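Local coordinates for glutathione S-transferase domain (Xanthobacter autotrophicus, PDB 4HZ2), which binds glutathione in a pocket built largely on its thioredoxin-like N-terminal domain and probably acts as a glutathione S-transferase, at residues A63-L68 and G72-V77; V51-S54 and G59-S62; T83-S88 and L93-G98. All blocks are in the same frame, centred on the assembly; numbering follows the deposited sequence.

Interaction 1. Residues A63-L68 and G72-V77; sequences ADFLAL and GKVPVV. With GSH (glutathione), chain F.
L66 and G72 mark where the short helix 63-68 runs nearest to the 72-77 chain, their CA atoms 5.5 Å apart, and the gap widens to 7.7 Å between the CA atoms of L68 and V76. F65 does most of the bridging. A chi1 of -171°, which sets CG opposite the backbone N, sends the ring across to the loop, where it enters end first. Its CZ lies 3.3 Å from K73 O, which meets the ring edge near the ring plane, as does G72; N69 ND2 donates a hydrogen bond to the same carbonyl. The CZ corner also presses on V76 CG2 at 3.4 Å and on V74 CG1 at 3.7 Å, both arriving obliquely. Replacing F65 by an alanine would remove the ring and is likely to leave V74 CG1 and V76 CG2 without their aromatic partner, with a gap behind the loop that carries glutathione. L66 starts off away from the loop, yet its CD2 bends back to within 3.6 Å of G72 CA, a close fit where glycine has no side chain. On the far side of the loop, V74 pairs with the cysteinyl part of glutathione through its backbone: V74 N donates to GSH O2, and GSH N2 donates to V74 O at 2.8 Å, nearly straight at 168°. The cis peptide bond between V74 and P75 is a hallmark of thioredoxin-fold proteins. P75 then packs on helices 32-43 and 88-96, V76 hydrogen-bonds to Y26 of strand 24-27, and F65 and L68 lie on Y26 too.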
ATOM      1  N   ALA B  63      -7.125  17.437 -17.216  1.00 34.21           N
ATOM      2  CA  ALA B  63      -7.706  18.347 -16.214  1.00 40.19           C
ATOM      3  C   ALA B  63      -8.907  17.705 -15.500  1.00 60.03           C
ATOM      4  O   ALA B  63      -8.939  17.618 -14.266  1.00 37.94           O
ATOM      5  CB  ALA B  63      -8.097  19.688 -16.850  1.00 81.20           C
ATOM      6  N   ASP B  64      -9.878  17.245 -16.283  1.00 34.17           N
ATOM      7  CA  ASP B  64     -11.084  16.608 -15.766  1.00 42.49           C
ATOM      8  C   ASP B  64     -10.770  15.424 -14.866  1.00 36.00           C
ATOM      9  O   ASP B  64     -11.367  15.281 -13.801  1.00 39.27           O
ATOM     10  CB  ASP B  64     -12.009  16.161 -16.912  1.00 47.32           C
ATOM     11  CG  ASP B  64     -12.591  17.327 -17.674  1.00102.28           C
ATOM     12  OD1 ASP B  64     -12.584  18.446 -17.126  1.00 58.58           O
ATOM     13  OD2 ASP B  64     -13.070  17.114 -18.808  1.00106.71           O
ATOM     14  N   PHE B  65      -9.844  14.564 -15.285  1.00 37.93           N
ATOM     15  CA  PHE B  65      -9.549  13.408 -14.466  1.00 29.42           C
ATOM     16  C   PHE B  65      -8.834  13.784 -13.179  1.00 32.14           C
ATOM     17  O   PHE B  65      -9.137  13.225 -12.124  1.00 29.66           O
ATOM     18  CB  PHE B  65      -8.730  12.351 -15.197  1.00 30.42           C
ATOM     19  CG  PHE B  65      -8.618  11.079 -14.408  1.00 30.85           C
ATOM     20  CD1 PHE B  65      -7.516  10.835 -13.594  1.00 29.30           C
ATOM     21  CD2 PHE B  65      -9.650  10.142 -14.438  1.00 29.40           C
ATOM     22  CE1 PHE B  65      -7.450   9.681 -12.829  1.00 34.24           C
ATOM     23  CE2 PHE B  65      -9.578   8.983 -13.682  1.00 25.85           C
ATOM     24  CZ  PHE B  65      -8.485   8.758 -12.879  1.00 25.04           C
ATOM     25  N   LEU B  66      -7.872  14.703 -13.257  1.00 31.28           N
ATOM     26  CA  LEU B  66      -7.116  15.083 -12.058  1.00 30.76           C
ATOM     27  C   LEU B  66      -8.048  15.756 -11.048  1.00 32.21           C
ATOM     28  O   LEU B  66      -7.808  15.712  -9.846  1.00 30.06           O
ATOM     29  CB  LEU B  66      -5.901  15.976 -12.396  1.00 24.84           C
ATOM     30  CG  LEU B  66      -4.735  15.294 -13.122  1.00 29.00           C
ATOM     31  CD1 LEU B  66      -3.755  16.307 -13.727  1.00 40.16           C
ATOM     32  CD2 LEU B  66      -4.016  14.317 -12.181  1.00 30.98           C
ATOM     33  N   ALA B  67      -9.118  16.371 -11.550  1.00 37.08           N
ATOM     34  CA  ALA B  67     -10.168  16.935 -10.693  1.00 30.49           C
ATOM     35  C   ALA B  67     -10.877  15.828  -9.904  1.00 32.35           C
ATOM     36  O   ALA B  67     -11.304  16.056  -8.766  1.00 36.29           O
ATOM     37  CB  ALA B  67     -11.161  17.775 -11.507  1.00 41.47           C
ATOM     38  N   LEU B  68     -10.995  14.634 -10.495  1.00 28.06           N
ATOM     39  CA  LEU B  68     -11.550  13.469  -9.775  1.00 26.76           C
ATOM     40  C   LEU B  68     -10.524  12.846  -8.812  1.00 30.47           C
ATOM     41  O   LEU B  68     -10.856  12.457  -7.677  1.00 33.01           O
ATOM     42  CB  LEU B  68     -12.060  12.392 -10.751  1.00 29.07           C
ATOM     43  CG  LEU B  68     -13.197  12.823 -11.681  1.00 37.74           C
ATOM     44  CD1 LEU B  68     -13.491  11.750 -12.721  1.00 38.51           C
ATOM     45  CD2 LEU B  68     -14.440  13.161 -10.862  1.00 30.15           C
ATOM     46  N   GLY B  72      -3.928  11.001 -10.148  1.00 28.11           N
ATOM     47  CA  GLY B  72      -3.860  10.726 -11.581  1.00 28.72           C
ATOM     48  C   GLY B  72      -3.785   9.248 -11.940  1.00 27.61           C
ATOM     49  O   GLY B  72      -3.148   8.876 -12.932  1.00 29.46           O
ATOM     50  N   LYS B  73      -4.431   8.395 -11.144  1.00 23.85           N
ATOM     51  CA  LYS B  73      -4.423   6.960 -11.401  1.00 24.69           C
ATOM     52  C   LYS B  73      -5.836   6.395 -11.460  1.00 22.87           C
ATOM     53  O   LYS B  73      -6.733   6.880 -10.767  1.00 21.41           O
ATOM     54  CB  LYS B  73      -3.655   6.255 -10.297  1.00 24.72           C
ATOM     55  CG  LYS B  73      -2.152   6.534 -10.302  1.00 27.95           C
ATOM     56  CD  LYS B  73      -1.476   5.747  -9.188  1.00 33.63           C
ATOM     57  CE  LYS B  73      -0.031   6.182  -8.982  1.00 36.34           C
ATOM     58  NZ  LYS B  73       0.794   6.047 -10.211  1.00 45.21           N
ATOM     59  N   VAL B  74      -6.028   5.360 -12.270  1.00 18.67           N
ATOM     60  CA  VAL B  74      -7.239   4.557 -12.210  1.00 20.72           C
ATOM     61  C   VAL B  74      -6.975   3.288 -11.367  1.00 19.71           C
ATOM     62  O   VAL B  74      -5.821   2.835 -11.241  1.00 21.17           O
ATOM     63  CB  VAL B  74      -7.759   4.184 -13.622  1.00 20.72           C
ATOM     64  CG1 VAL B  74      -8.227   5.425 -14.374  1.00 22.43           C
ATOM     65  CG2 VAL B  74      -6.697   3.446 -14.425  1.00 27.49           C
ATOM     66  N   PRO B  75      -8.033   2.682 -10.796  1.00 19.46           N
ATOM     67  CA  PRO B  75      -9.458   2.997 -10.920  1.00 20.57           C
ATOM     68  C   PRO B  75      -9.902   4.171 -10.079  1.00 17.73           C
ATOM     69  O   PRO B  75      -9.338   4.452  -9.015  1.00 19.16           O
ATOM     70  CB  PRO B  75     -10.140   1.732 -10.393  1.00 19.56           C
ATOM     71  CG  PRO B  75      -9.136   1.161  -9.405  1.00 19.71           C
ATOM     72  CD  PRO B  75      -7.814   1.400 -10.086  1.00 18.59           C
ATOM     73  N   VAL B  76     -10.944   4.839 -10.562  1.00 17.84           N
ATOM     74  CA  VAL B  76     -11.679   5.799  -9.774  1.00 19.85           C
ATOM     75  C   VAL B  76     -13.130   5.365  -9.912  1.00 18.29           C
ATOM     76  O   VAL B  76     -13.585   5.031 -11.004  1.00 22.68           O
ATOM     77  CB  VAL B  76     -11.483   7.244 -10.298  1.00 20.95           C
ATOM     78  CG1 VAL B  76     -12.507   8.162  -9.686  1.00 22.58           C
ATOM     79  CG2 VAL B  76     -10.072   7.740  -9.992  1.00 23.55           C
ATOM     80  N   VAL B  77     -13.831   5.295  -8.796  1.00 18.14           N
ATOM     81  CA  VAL B  77     -15.257   4.992  -8.805  1.00 21.73           C
ATOM     82  C   VAL B  77     -16.011   6.272  -8.426  1.00 17.70           C
ATOM     83  O   VAL B  77     -15.735   6.873  -7.393  1.00 22.24           O
ATOM     84  CB  VAL B  77     -15.590   3.864  -7.811  1.00 20.13           C
ATOM     85  CG1 VAL B  77     -17.105   3.649  -7.699  1.00 21.59           C
ATOM     86  CG2 VAL B  77     -14.852   2.575  -8.201  1.00 22.56           C
TER
HETATM   87  N1  GSH F 301      -2.189   2.403  -5.670  1.00 21.93           N
HETATM   88  CA1 GSH F 301      -3.026   2.478  -6.920  1.00 20.80           C
HETATM   89  C1  GSH F 301      -4.215   1.548  -6.839  1.00 19.15           C
HETATM   90  O11 GSH F 301      -5.331   1.948  -7.273  1.00 20.42           O
HETATM   91  O12 GSH F 301      -4.048   0.382  -6.352  1.00 20.79           O
HETATM   92  CB1 GSH F 301      -2.217   2.141  -8.168  1.00 25.64           C
HETATM   93  CG1 GSH F 301      -3.125   2.248  -9.376  1.00 24.19           C
HETATM   94  CD1 GSH F 301      -2.348   2.338 -10.669  1.00 19.42           C
HETATM   95  OE1 GSH F 301      -1.131   2.136 -10.683  1.00 29.35           O
HETATM   96  N2  GSH F 301      -3.078   2.626 -11.763  1.00 25.81           N
HETATM   97  CA2 GSH F 301      -2.469   2.684 -13.093  1.00 32.67           C
HETATM   98  C2  GSH F 301      -2.547   4.078 -13.656  1.00 26.39           C
HETATM   99  O2  GSH F 301      -3.581   4.762 -13.512  1.00 27.28           O
HETATM  100  CB2 GSH F 301      -3.063   1.557 -13.986  1.00 51.27           C
HETATM  101  SG2 GSH F 301      -3.047  -0.145 -13.264  1.00 48.25           S
HETATM  102  N3  GSH F 301      -1.473   4.546 -14.303  1.00 39.84           N
HETATM  103  CA3 GSH F 301      -1.006   5.922 -14.143  1.00 54.29           C
HETATM  104  C3  GSH F 301      -1.123   6.787 -15.380  1.00 98.86           C
HETATM  105  O31 GSH F 301      -0.878   8.013 -15.275  1.00 80.65           O
HETATM  106  O32 GSH F 301      -1.455   6.252 -16.461  1.00 78.97           O

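Interaction 2. Residues V51-S54 and G59-S62; sequences VETS and GTRS. With GSH (glutathione), chain F.
Two flat groups meet where S54 faces T60: the T60 N-H reaches the S54 carbonyl at its oxygen, with N and O 2.9 Å apart and the donor tilted 19° from the carbonyl plane. A third, the glycyl carboxylate of glutathione, is approached by the T60 hydroxyl. The setting is the loop that follows strand 49-52 in the thioredoxin-like domain, where the chain swings out and returns through a type I turn, G59 to S62, before helix 63-68. Having no side chain, G59 can lie against the backbone of S54, just beyond the strand, its CA making a C-H contact with S54 O at 3.3 Å; a CB here would clash with that oxygen. Beside this pair T53 points its methyl at the turn: CG2 comes 4.0 Å from T60 N and 4.3 Å from T60 CG2. T53 also packs on Y26 of strand 24-27 and on V74 of the cis-proline loop. T60 carries the ligand contact. A chi1 of 54° tucks OG1 over its own backbone, 3.0 Å from GSH O31, a weak hydrogen bond with O32 as an alternative acceptor for the same proton. G56 N, in the loop between the segments, hydrogen-bonds the same hydroxyl and is its stronger partner. S62, the N-cap of helix 63-68, closes the turn; its OG accepts from F65 N. The S62 hydroxyl also donates to G59 O at 2.7 Å, in the carbonyl plane on a lone pair, and the same oxygen takes the S62 N-H as well.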
ATOM      1  N   VAL B  51     -16.093   3.497 -17.868  1.00 22.78           N
ATOM      2  CA  VAL B  51     -15.534   4.572 -18.676  1.00 22.55           C
ATOM      3  C   VAL B  51     -14.070   4.257 -18.971  1.00 23.80           C
ATOM      4  O   VAL B  51     -13.198   4.398 -18.099  1.00 22.20           O
ATOM      5  CB  VAL B  51     -15.623   5.932 -17.964  1.00 30.70           C
ATOM      6  CG1 VAL B  51     -15.153   7.050 -18.896  1.00 28.16           C
ATOM      7  CG2 VAL B  51     -17.042   6.182 -17.478  1.00 30.40           C
ATOM      8  N   GLU B  52     -13.810   3.795 -20.188  1.00 25.55           N
ATOM      9  CA  GLU B  52     -12.447   3.466 -20.604  1.00 25.04           C
ATOM     10  C   GLU B  52     -11.609   4.741 -20.604  1.00 21.71           C
ATOM     11  O   GLU B  52     -11.942   5.728 -21.288  1.00 28.09           O
ATOM     12  CB  GLU B  52     -12.446   2.804 -21.991  1.00 30.86           C
ATOM     13  CG  GLU B  52     -11.072   2.338 -22.428  1.00 31.79           C
ATOM     14  CD  GLU B  52     -10.564   1.145 -21.631  1.00 28.30           C
ATOM     15  OE1 GLU B  52     -11.390   0.336 -21.148  1.00 37.93           O
ATOM     16  OE2 GLU B  52      -9.327   1.014 -21.484  1.00 35.17           O
ATOM     17  N   THR B  53     -10.537   4.734 -19.824  1.00 25.84           N
ATOM     18  CA  THR B  53      -9.732   5.924 -19.576  1.00 25.70           C
ATOM     19  C   THR B  53      -8.313   5.648 -20.021  1.00 31.81           C
ATOM     20  O   THR B  53      -7.730   4.646 -19.626  1.00 32.51           O
ATOM     21  CB  THR B  53      -9.754   6.283 -18.071  1.00 29.47           C
ATOM     22  OG1 THR B  53     -11.108   6.545 -17.673  1.00 28.89           O
ATOM     23  CG2 THR B  53      -8.926   7.525 -17.770  1.00 25.91           C
ATOM     24  N   SER B  54      -7.765   6.518 -20.865  1.00 30.66           N
ATOM     25  CA  SER B  54      -6.401   6.323 -21.362  1.00 38.80           C
ATOM     26  C   SER B  54      -5.327   6.837 -20.381  1.00 33.73           C
ATOM     27  O   SER B  54      -5.626   7.560 -19.419  1.00 34.05           O
ATOM     28  CB  SER B  54      -6.232   6.966 -22.746  1.00 38.12           C
ATOM     29  OG  SER B  54      -6.425   8.373 -22.698  1.00 46.88           O
ATOM     30  N   GLY B  59      -6.418  11.359 -20.664  1.00 50.70           N
ATOM     31  CA  GLY B  59      -7.048  10.507 -19.658  1.00 37.56           C
ATOM     32  C   GLY B  59      -6.597  10.808 -18.246  1.00 38.58           C
ATOM     33  O   GLY B  59      -7.006  11.809 -17.663  1.00 37.09           O
ATOM     34  N   THR B  60      -5.745   9.937 -17.705  1.00 27.76           N
ATOM     35  CA  THR B  60      -5.262  10.044 -16.328  1.00 36.38           C
ATOM     36  C   THR B  60      -4.540  11.360 -16.019  1.00 34.95           C
ATOM     37  O   THR B  60      -4.471  11.766 -14.858  1.00 35.89           O
ATOM     38  CB  THR B  60      -4.287   8.905 -15.986  1.00 32.33           C
ATOM     39  OG1 THR B  60      -3.236   8.868 -16.962  1.00 40.60           O
ATOM     40  CG2 THR B  60      -5.005   7.539 -15.937  1.00 33.38           C
ATOM     41  N   ARG B  61      -3.987  12.023 -17.030  1.00 41.08           N
ATOM     42  CA  ARG B  61      -3.343  13.321 -16.793  1.00 44.55           C
ATOM     43  C   ARG B  61      -4.169  14.497 -17.317  1.00 40.50           C
ATOM     44  O   ARG B  61      -3.656  15.616 -17.413  1.00 42.67           O
ATOM     45  CB  ARG B  61      -1.930  13.368 -17.388  1.00 48.86           C
ATOM     46  CG  ARG B  61      -1.011  12.229 -16.960  1.00 59.42           C
ATOM     47  CD  ARG B  61      -0.875  12.095 -15.443  1.00 58.41           C
ATOM     48  NE  ARG B  61      -0.572  13.356 -14.760  1.00 50.46           N
ATOM     49  CZ  ARG B  61      -0.317  13.466 -13.457  1.00 67.70           C
ATOM     50  NH1 ARG B  61      -0.309  12.385 -12.677  1.00 47.30           N
ATOM     51  NH2 ARG B  61      -0.063  14.657 -12.927  1.00 57.34           N
ATOM     52  N   SER B  62      -5.437  14.256 -17.653  1.00 37.31           N
ATOM     53  CA  SER B  62      -6.298  15.349 -18.124  1.00 35.39           C
ATOM     54  C   SER B  62      -6.805  16.175 -16.944  1.00 34.65           C
ATOM     55  O   SER B  62      -6.893  15.675 -15.813  1.00 33.71           O
ATOM     56  CB  SER B  62      -7.487  14.817 -18.933  1.00 44.47           C
ATOM     57  OG  SER B  62      -8.398  14.097 -18.101  1.00 41.45           O
TER
HETATM   58  N1  GSH F 301      -2.189   2.403  -5.670  1.00 21.93           N
HETATM   59  CA1 GSH F 301      -3.026   2.478  -6.920  1.00 20.80           C
HETATM   60  C1  GSH F 301      -4.215   1.548  -6.839  1.00 19.15           C
HETATM   61  O11 GSH F 301      -5.331   1.948  -7.273  1.00 20.42           O
HETATM   62  O12 GSH F 301      -4.048   0.382  -6.352  1.00 20.79           O
HETATM   63  CB1 GSH F 301      -2.217   2.141  -8.168  1.00 25.64           C
HETATM   64  CG1 GSH F 301      -3.125   2.248  -9.376  1.00 24.19           C
HETATM   65  CD1 GSH F 301      -2.348   2.338 -10.669  1.00 19.42           C
HETATM   66  OE1 GSH F 301      -1.131   2.136 -10.683  1.00 29.35           O
HETATM   67  N2  GSH F 301      -3.078   2.626 -11.763  1.00 25.81           N
HETATM   68  CA2 GSH F 301      -2.469   2.684 -13.093  1.00 32.67           C
HETATM   69  C2  GSH F 301      -2.547   4.078 -13.656  1.00 26.39           C
HETATM   70  O2  GSH F 301      -3.581   4.762 -13.512  1.00 27.28           O
HETATM   71  CB2 GSH F 301      -3.063   1.557 -13.986  1.00 51.27           C
HETATM   72  SG2 GSH F 301      -3.047  -0.145 -13.264  1.00 48.25           S
HETATM   73  N3  GSH F 301      -1.473   4.546 -14.303  1.00 39.84           N
HETATM   74  CA3 GSH F 301      -1.006   5.922 -14.143  1.00 54.29           C
HETATM   75  C3  GSH F 301      -1.123   6.787 -15.380  1.00 98.86           C
HETATM   76  O31 GSH F 301      -0.878   8.013 -15.275  1.00 80.65           O
HETATM   77  O32 GSH F 301      -1.455   6.252 -16.461  1.00 78.97           O

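Interaction 3. Residues T83-S88 and L93-G98; sequences TALRES and LHFAEG. With GSH (glutathione), chain F.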
ATOM      1  N   THR B  83     -19.422  11.829  -5.571  1.00 25.87           N
ATOM      2  CA  THR B  83     -18.260  11.419  -4.773  1.00 22.54           C
ATOM      3  C   THR B  83     -17.307  10.523  -5.552  1.00 26.16           C
ATOM      4  O   THR B  83     -17.725   9.484  -6.108  1.00 26.39           O
ATOM      5  CB  THR B  83     -18.707  10.659  -3.511  1.00 28.15           C
ATOM      6  OG1 THR B  83     -19.646  11.456  -2.790  1.00 33.41           O
ATOM      7  CG2 THR B  83     -17.521  10.345  -2.605  1.00 28.86           C
ATOM      8  N   ALA B  84     -16.029  10.911  -5.583  1.00 20.98           N
ATOM      9  CA  ALA B  84     -15.016  10.138  -6.296  1.00 20.63           C
ATOM     10  C   ALA B  84     -14.141   9.355  -5.327  1.00 20.22           C
ATOM     11  O   ALA B  84     -13.493   9.935  -4.459  1.00 24.99           O
ATOM     12  CB  ALA B  84     -14.154  11.049  -7.157  1.00 25.21           C
ATOM     13  N   LEU B  85     -14.137   8.037  -5.502  1.00 18.88           N
ATOM     14  CA  LEU B  85     -13.356   7.122  -4.684  1.00 18.63           C
ATOM     15  C   LEU B  85     -12.161   6.644  -5.509  1.00 21.71           C
ATOM     16  O   LEU B  85     -12.276   6.381  -6.702  1.00 22.95           O
ATOM     17  CB  LEU B  85     -14.217   5.922  -4.253  1.00 20.06           C
ATOM     18  CG  LEU B  85     -15.496   6.243  -3.442  1.00 23.01           C
ATOM     19  CD1 LEU B  85     -16.251   4.964  -3.093  1.00 29.41           C
ATOM     20  CD2 LEU B  85     -15.209   7.049  -2.176  1.00 27.36           C
ATOM     21  N   ARG B  86     -11.005   6.538  -4.870  1.00 17.21           N
ATOM     22  CA  ARG B  86      -9.786   6.143  -5.564  1.00 16.93           C
ATOM     23  C   ARG B  86      -9.020   5.115  -4.736  1.00 13.83           C
ATOM     24  O   ARG B  86      -9.411   4.817  -3.581  1.00 14.82           O
ATOM     25  CB  ARG B  86      -8.915   7.361  -5.726  1.00 17.66           C
ATOM     26  CG  ARG B  86      -8.713   8.037  -4.382  1.00 21.59           C
ATOM     27  CD  ARG B  86      -7.790   9.214  -4.465  1.00 38.98           C
ATOM     28  NE  ARG B  86      -7.676   9.902  -3.175  1.00 25.24           N
ATOM     29  CZ  ARG B  86      -6.983  11.025  -3.007  1.00 30.54           C
ATOM     30  NH1 ARG B  86      -6.343  11.540  -4.050  1.00 31.20           N
ATOM     31  NH2 ARG B  86      -6.907  11.615  -1.805  1.00 30.56           N
ATOM     32  N   GLU B  87      -7.928   4.585  -5.316  1.00 16.55           N
ATOM     33  CA  GLU B  87      -7.096   3.532  -4.690  1.00 17.53           C
ATOM     34  C   GLU B  87      -7.834   2.199  -4.648  1.00 15.00           C
ATOM     35  O   GLU B  87      -8.737   1.980  -3.829  1.00 16.97           O
ATOM     36  CB  GLU B  87      -6.568   3.918  -3.292  1.00 16.59           C
ATOM     37  CG  GLU B  87      -5.546   5.040  -3.339  1.00 18.50           C
ATOM     38  CD  GLU B  87      -4.301   4.609  -4.099  1.00 22.64           C
ATOM     39  OE1 GLU B  87      -3.901   3.414  -3.947  1.00 23.15           O
ATOM     40  OE2 GLU B  87      -3.721   5.441  -4.833  1.00 25.12           O
ATOM     41  N   SER B  88      -7.428   1.281  -5.510  1.00 13.50           N
ATOM     42  CA  SER B  88      -8.169   0.034  -5.658  1.00 15.38           C
ATOM     43  C   SER B  88      -8.400  -0.698  -4.341  1.00 14.28           C
ATOM     44  O   SER B  88      -9.456  -1.287  -4.158  1.00 15.15           O
ATOM     45  CB  SER B  88      -7.520  -0.889  -6.705  1.00 14.19           C
ATOM     46  OG  SER B  88      -6.236  -1.297  -6.281  1.00 16.32           O
ATOM     47  N   LEU B  93     -12.114  -2.062   0.294  1.00 14.41           N
ATOM     48  CA  LEU B  93     -12.541  -1.850   1.678  1.00 13.50           C
ATOM     49  C   LEU B  93     -13.859  -1.106   1.764  1.00 15.56           C
ATOM     50  O   LEU B  93     -14.642  -1.349   2.665  1.00 17.63           O
ATOM     51  CB  LEU B  93     -11.458  -1.098   2.470  1.00 14.34           C
ATOM     52  CG  LEU B  93     -10.217  -1.919   2.844  1.00 14.47           C
ATOM     53  CD1 LEU B  93      -9.067  -0.966   3.184  1.00 15.19           C
ATOM     54  CD2 LEU B  93     -10.569  -2.810   4.037  1.00 16.67           C
ATOM     55  N   HIS B  94     -14.107  -0.207   0.827  1.00 15.53           N
ATOM     56  CA  HIS B  94     -15.287   0.646   0.963  1.00 16.13           C
ATOM     57  C   HIS B  94     -16.566  -0.151   0.697  1.00 18.31           C
ATOM     58  O   HIS B  94     -17.569  -0.067   1.459  1.00 18.88           O
ATOM     59  CB  HIS B  94     -15.198   1.804  -0.050  1.00 15.81           C
ATOM     60  CG  HIS B  94     -16.382   2.710  -0.011  1.00 13.96           C
ATOM     61  ND1 HIS B  94     -16.481   3.751   0.888  1.00 17.63           N
ATOM     62  CD2 HIS B  94     -17.536   2.713  -0.733  1.00 19.44           C
ATOM     63  CE1 HIS B  94     -17.636   4.382   0.697  1.00 25.22           C
ATOM     64  NE2 HIS B  94     -18.303   3.761  -0.264  1.00 20.20           N
ATOM     65  N   PHE B  95     -16.557  -0.877  -0.422  1.00 16.71           N
ATOM     66  CA  PHE B  95     -17.726  -1.676  -0.818  1.00 17.78           C
ATOM     67  C   PHE B  95     -17.892  -3.016  -0.113  1.00 17.28           C
ATOM     68  O   PHE B  95     -18.994  -3.550  -0.068  1.00 19.03           O
ATOM     69  CB  PHE B  95     -17.771  -1.840  -2.333  1.00 20.67           C
ATOM     70  CG  PHE B  95     -18.010  -0.539  -3.038  1.00 16.93           C
ATOM     71  CD1 PHE B  95     -16.940   0.159  -3.591  1.00 21.03           C
ATOM     72  CD2 PHE B  95     -19.290   0.034  -3.064  1.00 20.79           C
ATOM     73  CE1 PHE B  95     -17.124   1.379  -4.201  1.00 17.50           C
ATOM     74  CE2 PHE B  95     -19.488   1.271  -3.684  1.00 18.63           C
ATOM     75  CZ  PHE B  95     -18.398   1.931  -4.279  1.00 16.21           C
ATOM     76  N   ALA B  96     -16.809  -3.575   0.440  1.00 17.79           N
ATOM     77  CA  ALA B  96     -16.937  -4.849   1.121  1.00 17.34           C
ATOM     78  C   ALA B  96     -17.427  -4.694   2.552  1.00 15.78           C
ATOM     79  O   ALA B  96     -17.864  -5.665   3.176  1.00 18.85           O
ATOM     80  CB  ALA B  96     -15.630  -5.586   1.076  1.00 16.49           C
ATOM     81  N   GLU B  97     -17.417  -3.456   3.051  1.00 18.24           N
ATOM     82  CA  GLU B  97     -17.815  -3.173   4.421  1.00 22.00           C
ATOM     83  C   GLU B  97     -19.230  -3.688   4.673  1.00 20.36           C
ATOM     84  O   GLU B  97     -20.152  -3.399   3.892  1.00 23.23           O
ATOM     85  CB  GLU B  97     -17.718  -1.660   4.665  1.00 28.27           C
ATOM     86  CG  GLU B  97     -17.863  -1.208   6.099  1.00 33.62           C
ATOM     87  CD  GLU B  97     -16.724  -1.684   6.988  1.00 24.41           C
ATOM     88  OE1 GLU B  97     -17.014  -2.509   7.873  1.00 42.78           O
ATOM     89  OE2 GLU B  97     -15.548  -1.223   6.818  1.00 27.21           O
ATOM     90  N   GLY B  98     -19.405  -4.461   5.749  1.00 22.84           N
ATOM     91  CA  GLY B  98     -20.721  -5.035   6.126  1.00 26.97           C
ATOM     92  C   GLY B  98     -21.156  -6.245   5.301  1.00 24.62           C
ATOM     93  O   GLY B  98     -22.310  -6.681   5.377  1.00 30.81           O
TER
HETATM   94  N1  GSH F 301      -2.189   2.403  -5.670  1.00 21.93           N
HETATM   95  CA1 GSH F 301      -3.026   2.478  -6.920  1.00 20.80           C
HETATM   96  C1  GSH F 301      -4.215   1.548  -6.839  1.00 19.15           C
HETATM   97  O11 GSH F 301      -5.331   1.948  -7.273  1.00 20.42           O
HETATM   98  O12 GSH F 301      -4.048   0.382  -6.352  1.00 20.79           O
HETATM   99  CB1 GSH F 301      -2.217   2.141  -8.168  1.00 25.64           C
HETATM  100  CG1 GSH F 301      -3.125   2.248  -9.376  1.00 24.19           C
HETATM  101  CD1 GSH F 301      -2.348   2.338 -10.669  1.00 19.42           C
HETATM  102  OE1 GSH F 301      -1.131   2.136 -10.683  1.00 29.35           O
HETATM  103  N2  GSH F 301      -3.078   2.626 -11.763  1.00 25.81           N
HETATM  104  CA2 GSH F 301      -2.469   2.684 -13.093  1.00 32.67           C
HETATM  105  C2  GSH F 301      -2.547   4.078 -13.656  1.00 26.39           C
HETATM  106  O2  GSH F 301      -3.581   4.762 -13.512  1.00 27.28           O
HETATM  107  CB2 GSH F 301      -3.063   1.557 -13.986  1.00 51.27           C
HETATM  108  SG2 GSH F 301      -3.047  -0.145 -13.264  1.00 48.25           S
HETATM  109  N3  GSH F 301      -1.473   4.546 -14.303  1.00 39.84           N
HETATM  110  CA3 GSH F 301      -1.006   5.922 -14.143  1.00 54.29           C
HETATM  111  C3  GSH F 301      -1.123   6.787 -15.380  1.00 98.86           C
HETATM  112  O31 GSH F 301      -0.878   8.013 -15.275  1.00 80.65           O
HETATM  113  O32 GSH F 301      -1.455   6.252 -16.461  1.00 78.97           O
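L85 and H94 cross at about a right angle, the leucine delivering one methyl onto the face of the imidazole. L85 CD1 sits 3.7 Å from the centroid of the H94 ring and 18° off its normal, a CH-pi contact in which the methyl is shifted toward the CD2 rim. With chi1 at 178° the H94 ring extends from the helix so that a face meets L85. Its own CD2 in turn lies 3.6 Å above the plane of the F95 ring, over its centre, so the histidine offers a face to L85 and an edge atom to its neighbour in sequence. F95 closes the group from another direction: its CE1 meets L85 CD1 obliquely at 3.9 Å, while H46 packs against the phenylalanine ring edge-to-face. The polar end of H94 looks to the dimer interface, where ND1 hydrogen-bonds T110 OG1 of the second subunit; L107 of that subunit packs on L85. The two segments belong to the last strand of the thioredoxin-like sheet and the helix that follows it, and at the junction of strand and helix sits the Glu-Ser pair that glutathione transferases use to recognise the gamma-glutamyl end of the tripeptide. E87 is the N-cap of helix 88-96, and its side chain folds back so that OE1 accepts a hydrogen bond from GSH N1 at 2.6 Å. S88 grips the alpha-carboxylate twice: its backbone N donates to GSH O11 at 2.8 Å and 169°, and its OG donates to GSH O12, also at 2.8 Å. The start of the helix would probably add a favourable field for this carboxylate. K36 NZ is a second hydrogen-bond partner of S88 OG.

How the interactions relate
Glutathione is the thread through all three contacts: interaction 2 meets the glycyl carboxylate through weak bonds, interaction 1 pairs mainly with the cysteinyl middle, and interaction 3 binds the gamma-glutamyl end. Interactions 1 and 2, with centres about 7 Å apart, touch directly, F65 CB packing 3.1 Å from G59 O, so the turn before helix 63-68 packs directly on the helix it leads into. Interaction 1 joins interaction 3, centre to centre about 15 Å away, through neighbouring strands: V77 O and L85 N are 2.7 Å apart, a probable hydrogen bond, and P75 packs on S88. Interactions 2 and 3 do not touch, their nearest atoms being about 11 Å apart; the ligand spans between them.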